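Side-chain contacts in protein p13 MTCP-1 (Homo sapiens, PDB 1A1X), which binds AKT1 and AKT2 through their PH domains and enhances their phosphorylation and activation, as a member of the TCL1 family of proto-oncogene products: residues A[88-93]-A[99-104]; A[70-73]-A[77-80]; A[34-39]-A[63-68]. All blocks are in the same frame, centred on the assembly; numbering follows the deposited sequence.

In the fold
Two of the contacts lie within, and the third rests a loop on, one closed antiparallel β-barrel, the fold of the TCL1 family. Along the chain they follow in series: contact 3 comes first, then contact 2, then contact 1. Contacts 1 and 2 are hairpins made of strands 85-94 with 97-104 and 69-73 with 77-80; their centres lie about 12 Å apart, strands 77-80 and 85-94 are neighbours in the sheet, and Tyr78 packs on Ile88, Leu100 and Leu102. Contact 3, with its centre about 14 Å from that of contact 1, instead joins a loop to strand 29-36 at the surface. Residues in the segments of contacts 1 and 3 also reach the second subunit, placing these parts at the subunit interface.

Contact 1: residues A[88-93]-A[99-104]; sequences IQHHLM and ELLLKL
Glu99 and Leu92 form an antiparallel hydrogen-bonded pair: Glu99 N donates to Leu92 O at 2.7 Å, and Leu92 N returns a bond to Glu99 O. The extended Glu99 chain leaves with CG opposite the backbone N (chi1 172°), which brings its carboxylate beside the His90 ring, the two planes only 16° apart; Gln46 holds OE1. On the other face of the sheet, Leu100 runs alongside His91 and lays CD2 over the imidazole, 4.0 Å from the ring centroid, while Gln98 takes the polar end of His91. Leu101 puts CB squarely above the His90 ring, 3.6 Å from its centroid, and Leu92 CG lies over the opposite face, toward the rim, so a flat ring suits this slot between aliphatic groups. An alanine here would probably open a gap between Leu101 CB and Leu92 CG, leaving Leu101 CB without the ring face it packs on. Leu101 also faces two residues at once: its O accepts from Gln89 N at 2.7 Å, its N donates to His90 O at 2.9 Å. Leu102 CD2 packs on Ile88 CG1 at 3.7 Å, both touching Tyr78. Lys103 lays its aliphatic chain across the Gln89 amide, CD 3.5 Å from NE2, and carries NZ to Gly4 and Glu5 of the second subunit; Arg42 binds Gln89 OE1. The whole is a β-hairpin with a classic bulge, part of the TCL1-family barrel.

Contact 2: residues A[70-73]-A[77-80]; sequences WQLY and RYMD
A tight β-hairpin of the barrel, strands 69-73 and 77-80, brings Gln71 against Met79 and Tyr73 against Arg77 as antiparallel hydrogen-bonded pairs. Gln71 N to Met79 O and the returning Met79 N to Gln71 O both measure 2.9 Å. Nearer the turn, Tyr73 N reaches Arg77 O at 2.7 Å, but the bond from Arg77 N back to Tyr73 O is weak. Residues then alternate between faces. Trp70, Leu72, Tyr78 and Asp80 share one face. Large rings suit the part that packs on Leu102, where Trp70 CD1 touches Tyr78 CB at 3.5 Å, the two rings lying obliquely. Tyr78 OH is satisfied by Pro11 O, and the Asp80 carboxylate by Arg84 N and Trp86 NE1. On the other face, Tyr73 stands between Arg77 and Met79. The Arg77 side chain runs beside the ring, with NE at its edge and bonded to Pro74 O, while Met79 makes an oblique Met-aromatic contact, SD 5.1 Å from the ring centroid; the bend at its chi3 (-90°) turns CE toward Tyr73 CE1, 4.0 Å away. Back on the Trp70 face, Leu72 CD1 makes a CH-pi contact over the Tyr78 ring, 4.1 Å from its centroid and 18° off the normal.

Contact 3: residues A[34-39]-A[63-68]; sequences VEEETS and TSQLPL
Gln65 and Glu36 supply the polar part of this contact, a single side-chain hydrogen bond. Gln65 NE2 donates to Glu36 OE1 at 3.2 Å, and the N-H points almost straight at its acceptor (163°). The acceptor lies in the plane of the Gln65 amide, yet the amide comes in from above the carboxylate plane, the two groups being turned 70° against each other. Both chains are extended beyond CG, and that of Glu36 starts opposite its backbone N (chi1 -168°), which lets the two chains, crossing at about a right angle, bring amide and carboxylate together. Long, flexible polar side chains suit such a span at the surface.

The apolar part lies next to it. Val34 CG2 packs on Leu66 CD1 at 3.7 Å, with CD2 of the same leucine only slightly farther off; the two side chains pass each other running opposite ways. Val34 CG1 approaches Gln65 OE1 at 3.9 Å, so the valine touches both loop residues with its two methyls. Leu41 lies against Val34 and Gln65, and Ala43 against Leu66, extending this patch onto strand 41-46.

A second hydrogen bond, from backbone to side chain, lies within the loop: Leu66 N donates to Ser64 OG at 3.2 Å, an ST turn that fixes the backbone just where Gln65 and Leu66 reach out. Ser64 OG is also bonded to Glu19.

Strand alternation sends Val34 and Glu36 to the loop, while Glu35 pairs with Arg44. With one neutral-to-charged hydrogen bond and one small apolar touch, residues 63-68 rest on the end of strand 29-36 through side chains, a modest surface attachment rather than an extension of the sheet.

Contact 1: residues A[88-93]-A[99-104]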
loop_
_atom_site.group_PDB
_atom_site.type_symbol
_atom_site.label_atom_id
_atom_site.label_comp_id
_atom_site.label_asym_id
_atom_site.label_seq_id
_atom_site.Cartn_x
_atom_site.Cartn_y
_atom_site.Cartn_z
ATOM N N ILE A 88 7.458 -4.830 -6.288
ATOM C CA ILE A 88 7.350 -3.925 -5.147
ATOM C C ILE A 88 6.123 -3.071 -5.469
ATOM O O ILE A 88 6.160 -2.261 -6.392
ATOM C CB ILE A 88 8.585 -3.004 -4.998
ATOM C CG1 ILE A 88 9.832 -3.816 -4.636
ATOM C CG2 ILE A 88 8.336 -1.956 -3.911
ATOM C CD1 ILE A 88 11.129 -3.000 -4.686
ATOM N N GLN A 89 5.014 -3.318 -4.777
ATOM C CA GLN A 89 3.787 -2.554 -5.020
ATOM C C GLN A 89 3.821 -1.205 -4.321
ATOM O O GLN A 89 3.223 -0.233 -4.789
ATOM C CB GLN A 89 2.560 -3.367 -4.646
ATOM C CG GLN A 89 2.499 -4.661 -5.421
ATOM C CD GLN A 89 1.119 -5.250 -5.418
ATOM O OE1 GLN A 89 0.699 -5.859 -4.445
ATOM N NE2 GLN A 89 0.397 -5.063 -6.511
ATOM N N HIS A 90 4.482 -1.165 -3.169
ATOM C CA HIS A 90 4.688 0.096 -2.466
ATOM C C HIS A 90 5.829 0.020 -1.455
ATOM O O HIS A 90 6.167 -1.054 -0.951
ATOM C CB HIS A 90 3.386 0.722 -1.917
ATOM C CG HIS A 90 2.921 0.177 -0.603
ATOM N ND1 HIS A 90 3.772 -0.082 0.449
ATOM C CD2 HIS A 90 1.676 -0.089 -0.150
ATOM C CE1 HIS A 90 3.072 -0.484 1.492
ATOM N NE2 HIS A 90 1.797 -0.499 1.154
ATOM N N HIS A 91 6.486 1.157 -1.272
ATOM C CA HIS A 91 7.605 1.300 -0.356
ATOM C C HIS A 91 7.384 2.640 0.320
ATOM O O HIS A 91 7.659 3.694 -0.248
ATOM C CB HIS A 91 8.923 1.310 -1.135
ATOM C CG HIS A 91 10.142 1.476 -0.278
ATOM N ND1 HIS A 91 11.350 1.904 -0.785
ATOM C CD2 HIS A 91 10.349 1.242 1.039
ATOM C CE1 HIS A 91 12.248 1.924 0.184
ATOM N NE2 HIS A 91 11.667 1.527 1.300
ATOM N N LEU A 92 6.869 2.588 1.539
ATOM C CA LEU A 92 6.573 3.798 2.271
ATOM C C LEU A 92 6.797 3.697 3.763
ATOM O O LEU A 92 7.166 2.645 4.290
ATOM C CB LEU A 92 5.135 4.259 1.972
ATOM C CG LEU A 92 4.082 3.222 1.571
ATOM C CD1 LEU A 92 3.564 2.512 2.776
ATOM C CD2 LEU A 92 2.945 3.886 0.842
ATOM N N MET A 93 6.659 4.844 4.414
ATOM C CA MET A 93 6.807 4.977 5.849
ATOM C C MET A 93 5.388 4.932 6.399
ATOM O O MET A 93 4.538 5.740 6.001
ATOM C CB MET A 93 7.434 6.334 6.160
ATOM C CG MET A 93 8.143 6.412 7.500
ATOM S SD MET A 93 9.609 5.353 7.531
ATOM C CE MET A 93 10.301 5.673 5.942
ATOM N N GLU A 99 8.113 0.304 5.209
ATOM C CA GLU A 99 7.372 -0.870 4.778
ATOM C C GLU A 99 7.435 -1.181 3.285
ATOM O O GLU A 99 7.289 -0.295 2.447
ATOM C CB GLU A 99 5.906 -0.730 5.205
ATOM C CG GLU A 99 5.003 -1.811 4.646
ATOM C CD GLU A 99 3.558 -1.618 5.026
ATOM O OE1 GLU A 99 3.208 -1.848 6.198
ATOM O OE2 GLU A 99 2.760 -1.257 4.150
ATOM N N LEU A 100 7.656 -2.455 2.967
ATOM C CA LEU A 100 7.683 -2.914 1.583
ATOM C C LEU A 100 6.472 -3.795 1.412
ATOM O O LEU A 100 6.131 -4.550 2.323
ATOM C CB LEU A 100 8.922 -3.761 1.295
ATOM C CG LEU A 100 10.284 -3.099 1.092
ATOM C CD1 LEU A 100 11.358 -4.174 1.058
ATOM C CD2 LEU A 100 10.285 -2.295 -0.193
ATOM N N LEU A 101 5.765 -3.625 0.298
ATOM C CA LEU A 101 4.621 -4.470 -0.011
ATOM C C LEU A 101 5.002 -5.184 -1.303
ATOM O O LEU A 101 5.065 -4.568 -2.375
ATOM C CB LEU A 101 3.322 -3.672 -0.191
ATOM C CG LEU A 101 2.133 -4.620 -0.417
ATOM C CD1 LEU A 101 1.902 -5.462 0.830
ATOM C CD2 LEU A 101 0.875 -3.845 -0.802
ATOM N N LEU A 102 5.297 -6.478 -1.170
ATOM C CA LEU A 102 5.725 -7.331 -2.280
ATOM C C LEU A 102 4.640 -8.265 -2.791
ATOM O O LEU A 102 3.895 -8.850 -2.012
ATOM C CB LEU A 102 6.921 -8.184 -1.844
ATOM C CG LEU A 102 8.132 -7.452 -1.277
ATOM C CD1 LEU A 102 9.215 -8.452 -0.862
ATOM C CD2 LEU A 102 8.655 -6.484 -2.319
ATOM N N LYS A 103 4.608 -8.456 -4.102
ATOM C CA LYS A 103 3.628 -9.332 -4.709
ATOM C C LYS A 103 4.331 -10.370 -5.569
ATOM O O LYS A 103 5.055 -10.020 -6.500
ATOM C CB LYS A 103 2.651 -8.522 -5.568
ATOM C CG LYS A 103 1.512 -9.352 -6.168
ATOM C CD LYS A 103 0.590 -8.501 -7.008
ATOM C CE LYS A 103 -0.518 -9.341 -7.580
ATOM N NZ LYS A 103 -1.518 -8.524 -8.305
ATOM N N LEU A 104 4.118 -11.643 -5.251
ATOM C CA LEU A 104 4.731 -12.728 -6.015
ATOM C C LEU A 104 4.058 -12.838 -7.374
ATOM O O LEU A 104 2.855 -13.069 -7.461
ATOM C CB LEU A 104 4.616 -14.056 -5.263
ATOM C CG LEU A 104 5.159 -15.263 -6.019
ATOM C CD1 LEU A 104 6.623 -15.052 -6.385
ATOM C CD2 LEU A 104 4.979 -16.502 -5.177
#

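Contact 2: residues A[70-73]-A[77-80]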
loop_
_atom_site.group_PDB
_atom_site.type_symbol
_atom_site.label_atom_id
_atom_site.label_comp_id
_atom_site.label_asym_id
_atom_site.label_seq_id
_atom_site.Cartn_x
_atom_site.Cartn_y
_atom_site.Cartn_z
ATOM N N TRP A 70 15.935 -12.507 -0.983
ATOM C CA TRP A 70 15.393 -11.609 -1.994
ATOM C C TRP A 70 16.569 -10.742 -2.406
ATOM O O TRP A 70 17.319 -10.284 -1.549
ATOM C CB TRP A 70 14.306 -10.707 -1.405
ATOM C CG TRP A 70 12.923 -11.259 -1.445
ATOM C CD1 TRP A 70 12.210 -11.602 -2.553
ATOM C CD2 TRP A 70 12.032 -11.405 -0.332
ATOM N NE1 TRP A 70 10.924 -11.937 -2.200
ATOM C CE2 TRP A 70 10.787 -11.823 -0.844
ATOM C CE3 TRP A 70 12.166 -11.213 1.051
ATOM C CZ2 TRP A 70 9.674 -12.053 -0.021
ATOM C CZ3 TRP A 70 11.063 -11.442 1.871
ATOM C CH2 TRP A 70 9.829 -11.859 1.328
ATOM N N GLN A 71 16.723 -10.516 -3.703
ATOM C CA GLN A 71 17.801 -9.696 -4.235
ATOM C C GLN A 71 17.162 -8.645 -5.133
ATOM O O GLN A 71 16.380 -8.984 -6.017
ATOM C CB GLN A 71 18.744 -10.582 -5.046
ATOM C CG GLN A 71 19.958 -9.888 -5.623
ATOM C CD GLN A 71 20.848 -10.857 -6.395
ATOM O OE1 GLN A 71 20.701 -11.028 -7.607
ATOM N NE2 GLN A 71 21.759 -11.515 -5.686
ATOM N N LEU A 72 17.473 -7.370 -4.896
ATOM C CA LEU A 72 16.910 -6.292 -5.707
ATOM C C LEU A 72 17.196 -6.526 -7.196
ATOM O O LEU A 72 18.335 -6.767 -7.609
ATOM C CB LEU A 72 17.428 -4.935 -5.229
ATOM C CG LEU A 72 16.716 -3.661 -5.691
ATOM C CD1 LEU A 72 15.206 -3.753 -5.460
ATOM C CD2 LEU A 72 17.306 -2.464 -4.940
ATOM N N TYR A 73 16.130 -6.469 -7.985
ATOM C CA TYR A 73 16.174 -6.712 -9.420
ATOM C C TYR A 73 15.637 -5.469 -10.152
ATOM O O TYR A 73 14.835 -4.727 -9.590
ATOM C CB TYR A 73 15.288 -7.932 -9.691
ATOM C CG TYR A 73 15.518 -8.608 -11.008
ATOM C CD1 TYR A 73 16.678 -9.340 -11.243
ATOM C CD2 TYR A 73 14.587 -8.493 -12.033
ATOM C CE1 TYR A 73 16.906 -9.935 -12.477
ATOM C CE2 TYR A 73 14.802 -9.080 -13.263
ATOM C CZ TYR A 73 15.963 -9.798 -13.483
ATOM O OH TYR A 73 16.170 -10.360 -14.722
ATOM N N ARG A 77 11.579 -4.619 -8.317
ATOM C CA ARG A 77 11.111 -5.933 -7.938
ATOM C C ARG A 77 12.284 -6.725 -7.398
ATOM O O ARG A 77 13.431 -6.290 -7.502
ATOM C CB ARG A 77 10.429 -6.641 -9.114
ATOM C CG ARG A 77 11.202 -6.638 -10.381
ATOM C CD ARG A 77 10.259 -6.724 -11.568
ATOM N NE ARG A 77 11.022 -6.928 -12.793
ATOM C CZ ARG A 77 10.524 -7.430 -13.916
ATOM N NH1 ARG A 77 9.241 -7.778 -13.986
ATOM N NH2 ARG A 77 11.331 -7.653 -14.945
ATOM N N TYR A 78 11.982 -7.830 -6.728
ATOM C CA TYR A 78 13.007 -8.682 -6.143
ATOM C C TYR A 78 12.979 -10.065 -6.751
ATOM O O TYR A 78 11.914 -10.583 -7.087
ATOM C CB TYR A 78 12.782 -8.837 -4.642
ATOM C CG TYR A 78 13.176 -7.646 -3.808
ATOM C CD1 TYR A 78 14.467 -7.528 -3.298
ATOM C CD2 TYR A 78 12.253 -6.649 -3.508
ATOM C CE1 TYR A 78 14.831 -6.444 -2.508
ATOM C CE2 TYR A 78 12.605 -5.566 -2.722
ATOM C CZ TYR A 78 13.893 -5.466 -2.225
ATOM O OH TYR A 78 14.242 -4.378 -1.459
ATOM N N MET A 79 14.159 -10.648 -6.921
ATOM C CA MET A 79 14.248 -12.006 -7.419
ATOM C C MET A 79 14.666 -12.835 -6.208
ATOM O O MET A 79 15.614 -12.472 -5.516
ATOM C CB MET A 79 15.290 -12.148 -8.532
ATOM C CG MET A 79 15.381 -13.588 -9.044
ATOM S SD MET A 79 16.536 -13.862 -10.379
ATOM C CE MET A 79 15.495 -13.594 -11.776
ATOM N N ASP A 80 13.926 -13.902 -5.918
ATOM C CA ASP A 80 14.249 -14.757 -4.787
ATOM C C ASP A 80 15.217 -15.877 -5.168
ATOM O O ASP A 80 15.713 -15.924 -6.301
ATOM C CB ASP A 80 12.980 -15.313 -4.119
ATOM C CG ASP A 80 12.139 -16.217 -5.037
ATOM O OD1 ASP A 80 12.665 -16.814 -5.998
ATOM O OD2 ASP A 80 10.922 -16.350 -4.764
#

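Contact 3: residues A[34-39]-A[63-68]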
loop_
_atom_site.group_PDB
_atom_site.type_symbol
_atom_site.label_atom_id
_atom_site.label_comp_id
_atom_site.label_asym_id
_atom_site.label_seq_id
_atom_site.Cartn_x
_atom_site.Cartn_y
_atom_site.Cartn_z
ATOM N N VAL A 34 2.798 -12.833 5.695
ATOM C CA VAL A 34 2.096 -13.227 4.488
ATOM C C VAL A 34 0.662 -12.714 4.510
ATOM O O VAL A 34 -0.011 -12.783 5.529
ATOM C CB VAL A 34 2.070 -14.781 4.314
ATOM C CG1 VAL A 34 1.246 -15.166 3.073
ATOM C CG2 VAL A 34 3.487 -15.333 4.189
ATOM N N GLU A 35 0.237 -12.135 3.394
ATOM C CA GLU A 35 -1.133 -11.653 3.228
ATOM C C GLU A 35 -1.593 -12.244 1.902
ATOM O O GLU A 35 -1.406 -11.672 0.833
ATOM C CB GLU A 35 -1.167 -10.138 3.223
ATOM C CG GLU A 35 -0.543 -9.589 4.477
ATOM C CD GLU A 35 -0.771 -8.114 4.661
ATOM O OE1 GLU A 35 -0.732 -7.384 3.645
ATOM O OE2 GLU A 35 -0.982 -7.693 5.825
ATOM N N GLU A 36 -2.140 -13.445 1.992
ATOM C CA GLU A 36 -2.579 -14.190 0.829
ATOM C C GLU A 36 -3.957 -13.844 0.272
ATOM O O GLU A 36 -4.952 -13.824 0.997
ATOM C CB GLU A 36 -2.511 -15.668 1.161
ATOM C CG GLU A 36 -2.665 -16.579 -0.021
ATOM C CD GLU A 36 -2.587 -18.032 0.374
ATOM O OE1 GLU A 36 -1.931 -18.348 1.393
ATOM O OE2 GLU A 36 -3.193 -18.858 -0.336
ATOM N N GLU A 37 -3.993 -13.537 -1.022
ATOM C CA GLU A 37 -5.243 -13.230 -1.711
ATOM C C GLU A 37 -5.733 -14.542 -2.324
ATOM O O GLU A 37 -5.111 -15.593 -2.127
ATOM C CB GLU A 37 -5.003 -12.188 -2.809
ATOM C CG GLU A 37 -4.404 -10.871 -2.314
ATOM C CD GLU A 37 -5.288 -10.152 -1.315
ATOM O OE1 GLU A 37 -6.519 -10.139 -1.516
ATOM O OE2 GLU A 37 -4.749 -9.595 -0.330
ATOM N N THR A 38 -6.836 -14.495 -3.066
ATOM C CA THR A 38 -7.371 -15.708 -3.692
ATOM C C THR A 38 -6.490 -16.206 -4.846
ATOM O O THR A 38 -6.151 -17.391 -4.937
ATOM C CB THR A 38 -8.808 -15.481 -4.239
ATOM O OG1 THR A 38 -9.693 -15.177 -3.159
ATOM C CG2 THR A 38 -9.313 -16.727 -4.949
ATOM N N SER A 39 -6.094 -15.274 -5.698
ATOM C CA SER A 39 -5.307 -15.591 -6.864
ATOM C C SER A 39 -3.808 -15.414 -6.721
ATOM O O SER A 39 -3.057 -15.851 -7.589
ATOM C CB SER A 39 -5.813 -14.756 -8.026
ATOM O OG SER A 39 -7.226 -14.821 -8.054
ATOM N N THR A 63 9.641 -25.572 3.687
ATOM C CA THR A 63 8.189 -25.538 3.570
ATOM C C THR A 63 7.536 -24.157 3.620
ATOM O O THR A 63 6.353 -24.018 3.295
ATOM C CB THR A 63 7.552 -26.412 4.658
ATOM O OG1 THR A 63 7.947 -25.931 5.955
ATOM C CG2 THR A 63 7.994 -27.866 4.487
ATOM N N SER A 64 8.306 -23.147 4.019
ATOM C CA SER A 64 7.811 -21.778 4.136
ATOM C C SER A 64 7.289 -21.177 2.834
ATOM O O SER A 64 7.745 -21.537 1.752
ATOM C CB SER A 64 8.917 -20.880 4.697
ATOM O OG SER A 64 8.471 -19.541 4.818
ATOM N N GLN A 65 6.331 -20.259 2.948
ATOM C CA GLN A 65 5.772 -19.574 1.775
ATOM C C GLN A 65 6.710 -18.445 1.307
ATOM O O GLN A 65 6.660 -18.007 0.154
ATOM C CB GLN A 65 4.386 -19.004 2.096
ATOM C CG GLN A 65 3.332 -20.065 2.384
ATOM C CD GLN A 65 1.972 -19.458 2.653
ATOM O OE1 GLN A 65 1.701 -18.991 3.754
ATOM N NE2 GLN A 65 1.117 -19.442 1.642
ATOM N N LEU A 66 7.541 -17.971 2.227
ATOM C CA LEU A 66 8.517 -16.911 1.971
ATOM C C LEU A 66 9.861 -17.543 1.586
ATOM O O LEU A 66 10.196 -18.647 2.040
ATOM C CB LEU A 66 8.676 -16.034 3.221
ATOM C CG LEU A 66 7.791 -14.794 3.390
ATOM C CD1 LEU A 66 6.662 -14.764 2.373
ATOM C CD2 LEU A 66 7.264 -14.732 4.815
ATOM N N PRO A 67 10.666 -16.831 0.785
ATOM C CA PRO A 67 11.969 -17.336 0.342
ATOM C C PRO A 67 13.125 -17.175 1.315
ATOM O O PRO A 67 13.026 -16.467 2.321
ATOM C CB PRO A 67 12.210 -16.542 -0.938
ATOM C CG PRO A 67 11.651 -15.199 -0.584
ATOM C CD PRO A 67 10.363 -15.530 0.157
ATOM N N LEU A 68 14.222 -17.860 1.000
ATOM C CA LEU A 68 15.441 -17.798 1.799
ATOM C C LEU A 68 16.104 -16.442 1.582
ATOM O O LEU A 68 16.787 -15.928 2.467
ATOM C CB LEU A 68 16.427 -18.893 1.378
ATOM C CG LEU A 68 16.067 -20.366 1.552
ATOM C CD1 LEU A 68 17.215 -21.211 1.031
ATOM C CD2 LEU A 68 15.802 -20.686 3.006
#